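Local structure of oxidase/hydroxylase (Streptomyces hygroscopicus subsp. hygroscopicus, 4XCB) at residues A[119-123]-A[124-128]; A[76-79]-A[80-84]. The protein probably acts as a 2-oxoglutarate-dependent oxygenase of orthosomycin biosynthesis, binding nickel, 2-oxoglutarate and hygromycin B within a double-stranded beta helix. All blocks are in the same frame, centred on the assembly; numbering follows the deposited sequence.

Interaction 1: A[119-123]-A[124-128]; sequences VGRDL and SITHT
Thr126 lies side by side with Leu123, its OG1 3.8 Å from Leu123 CD2, and the same hydroxyl donates to Asp122 O over a distance of 2.8 Å. Ile125 N reaches Asp122 O too, at 3.1 Å, from the opposite face of the carbonyl plane, closing the type I beta turn that begins there. The aspartate side chain folds in as well. Its CG stands anti to the backbone N (chi1 -174°), and Asp122 OD1 takes Ser124 OG at 2.6 Å. Ser124 N meets Asp122 OD1 at 3.0 Å from the same face of the carboxylate, and this bond makes an Asx turn inside the beta turn. Ile125 CG1 also packs 3.8 Å from Asp122 CB. With an alanine in place of Asp122, Ser124 N and OG would probably both lose this acceptor, and the serine hydroxyl would be free to turn. Ile125 also brings the turn close to Glu205, a residue that binds iron(II) in this protein. Gln84 of the second subunit hydrogen-bonds Arg121 O and Leu123 N, and Phe231 of that subunit packs on Leu123 and Ser124. The whole bend links strand 118-119 to strand 128-130.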
loop_
_atom_site.group_PDB
_atom_site.type_symbol
_atom_site.label_atom_id
_atom_site.label_comp_id
_atom_site.label_asym_id
_atom_site.label_seq_id
_atom_site.Cartn_x
_atom_site.Cartn_y
_atom_site.Cartn_z
ATOM N N VAL A 119 -18.237 -4.006 4.144
ATOM C CA VAL A 119 -16.901 -3.945 3.560
ATOM C C VAL A 119 -16.697 -2.622 2.837
ATOM O O VAL A 119 -17.665 -1.981 2.418
ATOM C CB VAL A 119 -16.648 -5.136 2.598
ATOM C CG1 VAL A 119 -16.731 -6.443 3.355
ATOM C CG2 VAL A 119 -17.660 -5.141 1.442
ATOM N N GLY A 120 -15.439 -2.200 2.718
ATOM C CA GLY A 120 -15.111 -0.917 2.120
ATOM C C GLY A 120 -14.109 -0.959 0.983
ATOM O O GLY A 120 -13.548 0.068 0.601
ATOM N N ARG A 121 -13.858 -2.155 0.471
ATOM C CA ARG A 121 -13.070 -2.338 -0.745
ATOM C C ARG A 121 -13.893 -3.143 -1.739
ATOM O O ARG A 121 -14.578 -4.098 -1.359
ATOM C CB ARG A 121 -11.752 -3.057 -0.455
ATOM C CG ARG A 121 -10.692 -2.212 0.227
ATOM C CD ARG A 121 -9.917 -1.424 -0.821
ATOM N NE ARG A 121 -8.977 -0.449 -0.274
ATOM C CZ ARG A 121 -9.326 0.743 0.191
ATOM N NH1 ARG A 121 -10.605 1.090 0.197
ATOM N NH2 ARG A 121 -8.404 1.590 0.648
ATOM N N ASP A 122 -13.831 -2.745 -3.006
ATOM C CA ASP A 122 -14.405 -3.504 -4.114
ATOM C C ASP A 122 -13.224 -3.963 -4.930
ATOM O O ASP A 122 -12.548 -3.140 -5.561
ATOM C CB ASP A 122 -15.355 -2.647 -4.963
ATOM C CG ASP A 122 -16.075 -3.447 -6.045
ATOM O OD1 ASP A 122 -15.598 -4.531 -6.454
ATOM O OD2 ASP A 122 -17.145 -2.977 -6.490
ATOM N N LEU A 123 -12.963 -5.269 -4.917
ATOM C CA LEU A 123 -11.729 -5.763 -5.503
ATOM C C LEU A 123 -11.762 -5.654 -7.035
ATOM O O LEU A 123 -10.711 -5.695 -7.661
ATOM C CB LEU A 123 -11.434 -7.199 -5.031
ATOM C CG LEU A 123 -10.948 -7.252 -3.564
ATOM C CD1 LEU A 123 -10.557 -8.669 -3.142
ATOM C CD2 LEU A 123 -9.792 -6.297 -3.287
ATOM N N SER A 124 -12.935 -5.417 -7.632
ATOM C CA SER A 124 -13.020 -5.261 -9.089
ATOM C C SER A 124 -12.386 -3.961 -9.560
ATOM O O SER A 124 -12.061 -3.804 -10.745
ATOM C CB SER A 124 -14.483 -5.314 -9.578
ATOM O OG SER A 124 -15.257 -4.250 -9.043
ATOM N N ILE A 125 -12.232 -3.010 -8.644
ATOM C CA ILE A 125 -11.673 -1.723 -8.993
ATOM C C ILE A 125 -10.485 -1.333 -8.126
ATOM O O ILE A 125 -10.026 -0.205 -8.187
ATOM C CB ILE A 125 -12.724 -0.580 -8.876
ATOM C CG1 ILE A 125 -13.469 -0.680 -7.541
ATOM C CG2 ILE A 125 -13.683 -0.622 -10.062
ATOM C CD1 ILE A 125 -14.374 0.515 -7.228
ATOM N N THR A 126 -10.015 -2.262 -7.305
ATOM C CA THR A 126 -8.891 -2.003 -6.422
ATOM C C THR A 126 -7.591 -2.087 -7.222
ATOM O O THR A 126 -7.267 -3.113 -7.824
ATOM C CB THR A 126 -8.911 -2.982 -5.231
ATOM O OG1 THR A 126 -10.025 -2.664 -4.382
ATOM C CG2 THR A 126 -7.655 -2.877 -4.427
ATOM N N HIS A 127 -6.856 -0.981 -7.257
ATOM C CA HIS A 127 -5.742 -0.878 -8.166
ATOM C C HIS A 127 -4.445 -0.606 -7.434
ATOM O O HIS A 127 -4.435 -0.230 -6.257
ATOM C CB HIS A 127 -6.016 0.214 -9.200
ATOM C CG HIS A 127 -6.296 1.546 -8.591
ATOM N ND1 HIS A 127 -5.329 2.517 -8.465
ATOM C CD2 HIS A 127 -7.426 2.065 -8.060
ATOM C CE1 HIS A 127 -5.854 3.583 -7.886
ATOM N NE2 HIS A 127 -7.125 3.334 -7.628
ATOM N N THR A 128 -3.343 -0.830 -8.125
ATOM C CA THR A 128 -2.059 -0.657 -7.483
ATOM C C THR A 128 -0.998 -0.202 -8.479
ATOM O O THR A 128 -1.292 0.114 -9.638
ATOM C CB THR A 128 -1.653 -1.974 -6.767
ATOM O OG1 THR A 128 -0.513 -1.772 -5.928
ATOM C CG2 THR A 128 -1.347 -3.050 -7.758
#

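Interaction 2: A[76-79]-A[80-84]; sequences APVR and DVVNQ
Val78 O accepts two amides in the last turns of helix 72-82: Val82 N at 2.9 Å, nearly straight on (C=O...N angle 170°), and Val81 N at 3.0 Å, from above the carbonyl plane. The alpha-helical bond thus shares its acceptor with a tighter 3-10 one. Just before it the pairing is looser, since the amides that reach Ala76 O and Pro77 O bond weakly: Asp80 N to both, Val81 N to Pro77 O. A water sits 2.8 Å from Ala76 O and 3.1 Å from Asp80 OD1, in a place to serve both. Arg79 O is taken by Asn83 N at 2.9 Å, and there the helix ends, Asn83 turning to positive phi (53°). Its ND2 bonds to Leu134 O, while its OD1 and Asp80 OD1 both engage Arg117 of the second subunit, the latter as a salt bridge; Arg79 NH2 makes another salt bridge, to Glu241 of that subunit. Gln84 NE2 also bonds back to Asn83 O. Under this polar side, Val78 CG1 and Val82 CG2 lie side by side at 3.9 Å and both valines rest on Val139 of strand 139-144. A second water, level with the guanidinium plane, accepts from Arg79 NH1 at 3.1 Å and donates to Gln84 O at 2.6 Å.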
loop_
_atom_site.group_PDB
_atom_site.type_symbol
_atom_site.label_atom_id
_atom_site.label_comp_id
_atom_site.label_asym_id
_atom_site.label_seq_id
_atom_site.Cartn_x
_atom_site.Cartn_y
_atom_site.Cartn_z
ATOM N N ALA A 76 -3.965 0.220 -26.924
ATOM C CA ALA A 76 -2.609 0.550 -26.502
ATOM C C ALA A 76 -2.613 1.374 -25.193
ATOM O O ALA A 76 -1.908 1.016 -24.256
ATOM C CB ALA A 76 -1.856 1.268 -27.621
ATOM N N PRO A 77 -3.433 2.441 -25.093
ATOM C CA PRO A 77 -3.440 3.098 -23.774
ATOM C C PRO A 77 -4.045 2.257 -22.641
ATOM O O PRO A 77 -3.564 2.348 -21.512
ATOM C CB PRO A 77 -4.269 4.366 -24.012
ATOM C CG PRO A 77 -5.051 4.107 -25.238
ATOM C CD PRO A 77 -4.197 3.214 -26.091
ATOM N N VAL A 78 -5.070 1.454 -22.926
ATOM C CA VAL A 78 -5.620 0.532 -21.913
ATOM C C VAL A 78 -4.552 -0.408 -21.349
ATOM O O VAL A 78 -4.439 -0.580 -20.127
ATOM C CB VAL A 78 -6.794 -0.300 -22.499
ATOM C CG1 VAL A 78 -7.153 -1.492 -21.593
ATOM C CG2 VAL A 78 -8.019 0.598 -22.705
ATOM N N ARG A 79 -3.755 -0.998 -22.236
ATOM C CA ARG A 79 -2.689 -1.895 -21.805
ATOM C C ARG A 79 -1.723 -1.234 -20.825
ATOM O O ARG A 79 -1.198 -1.894 -19.915
ATOM C CB ARG A 79 -1.906 -2.418 -23.002
ATOM C CG ARG A 79 -2.682 -3.338 -23.877
ATOM C CD ARG A 79 -1.760 -3.963 -24.888
ATOM N NE ARG A 79 -2.544 -4.696 -25.867
ATOM C CZ ARG A 79 -3.134 -5.859 -25.629
ATOM N NH1 ARG A 79 -3.023 -6.438 -24.434
ATOM N NH2 ARG A 79 -3.836 -6.442 -26.593
ATOM N N ASP A 80 -1.499 0.067 -21.009
ATOM C CA ASP A 80 -0.537 0.814 -20.197
ATOM C C ASP A 80 -1.097 1.156 -18.823
ATOM O O ASP A 80 -0.347 1.575 -17.957
ATOM C CB ASP A 80 -0.099 2.105 -20.910
ATOM C CG ASP A 80 0.896 1.848 -22.037
ATOM O OD1 ASP A 80 1.357 0.692 -22.206
ATOM O OD2 ASP A 80 1.238 2.816 -22.750
ATOM N N VAL A 81 -2.400 0.971 -18.606
ATOM C CA VAL A 81 -2.947 1.230 -17.275
ATOM C C VAL A 81 -3.466 -0.044 -16.600
ATOM O O VAL A 81 -3.644 -0.075 -15.389
ATOM C CB VAL A 81 -4.065 2.309 -17.308
ATOM C CG1 VAL A 81 -3.490 3.652 -17.784
ATOM C CG2 VAL A 81 -5.255 1.875 -18.170
ATOM N N VAL A 82 -3.712 -1.090 -17.378
ATOM C CA VAL A 82 -4.089 -2.392 -16.795
ATOM C C VAL A 82 -2.879 -3.301 -16.580
ATOM O O VAL A 82 -2.715 -3.893 -15.512
ATOM C CB VAL A 82 -5.113 -3.120 -17.677
ATOM C CG1 VAL A 82 -5.528 -4.445 -17.050
ATOM C CG2 VAL A 82 -6.340 -2.256 -17.878
ATOM N N ASN A 83 -2.028 -3.406 -17.596
ATOM C CA ASN A 83 -0.795 -4.189 -17.526
ATOM C C ASN A 83 -1.023 -5.641 -17.061
ATOM O O ASN A 83 -0.287 -6.191 -16.230
ATOM C CB ASN A 83 0.223 -3.477 -16.634
ATOM C CG ASN A 83 0.895 -2.319 -17.349
ATOM O OD1 ASN A 83 1.567 -2.521 -18.366
ATOM N ND2 ASN A 83 0.712 -1.098 -16.832
ATOM N N GLN A 84 -2.078 -6.234 -17.612
ATOM C CA GLN A 84 -2.413 -7.654 -17.434
ATOM C C GLN A 84 -2.833 -8.207 -18.788
ATOM O O GLN A 84 -3.240 -7.433 -19.659
ATOM C CB GLN A 84 -3.563 -7.845 -16.444
ATOM C CG GLN A 84 -3.315 -7.274 -15.078
ATOM C CD GLN A 84 -2.466 -8.195 -14.222
ATOM O OE1 GLN A 84 -2.948 -9.174 -13.673
ATOM N NE2 GLN A 84 -1.203 -7.854 -14.083
HETATM O O HOH W 1 0.465 -0.371 -24.987
HETATM O O HOH W 2 -2.140 -5.957 -21.509
#

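How the interactions relate
From the N terminus, interaction 2 comes first: it spans no loop, but finishes helix 72-82 just before strand 86-96 of the large antiparallel sheet. Interaction 1 follows in series, after strands 86-96, 102-105 and 112-113, and closes a tight turn in the loop between strands 118-119 and 128-130. Neither nests in the other nor crosses it. Within one chain the centres of interactions 1 and 2 are about 18 Å apart. The nearest atoms of interactions 1 and 2 are about 6 Å apart, without touching. Across the interface with the second subunit they do meet: the segment 80-84 of one subunit bonds the segment 119-123 of the other, so a helix end backed by the sheet is tied to a neighbour's loop.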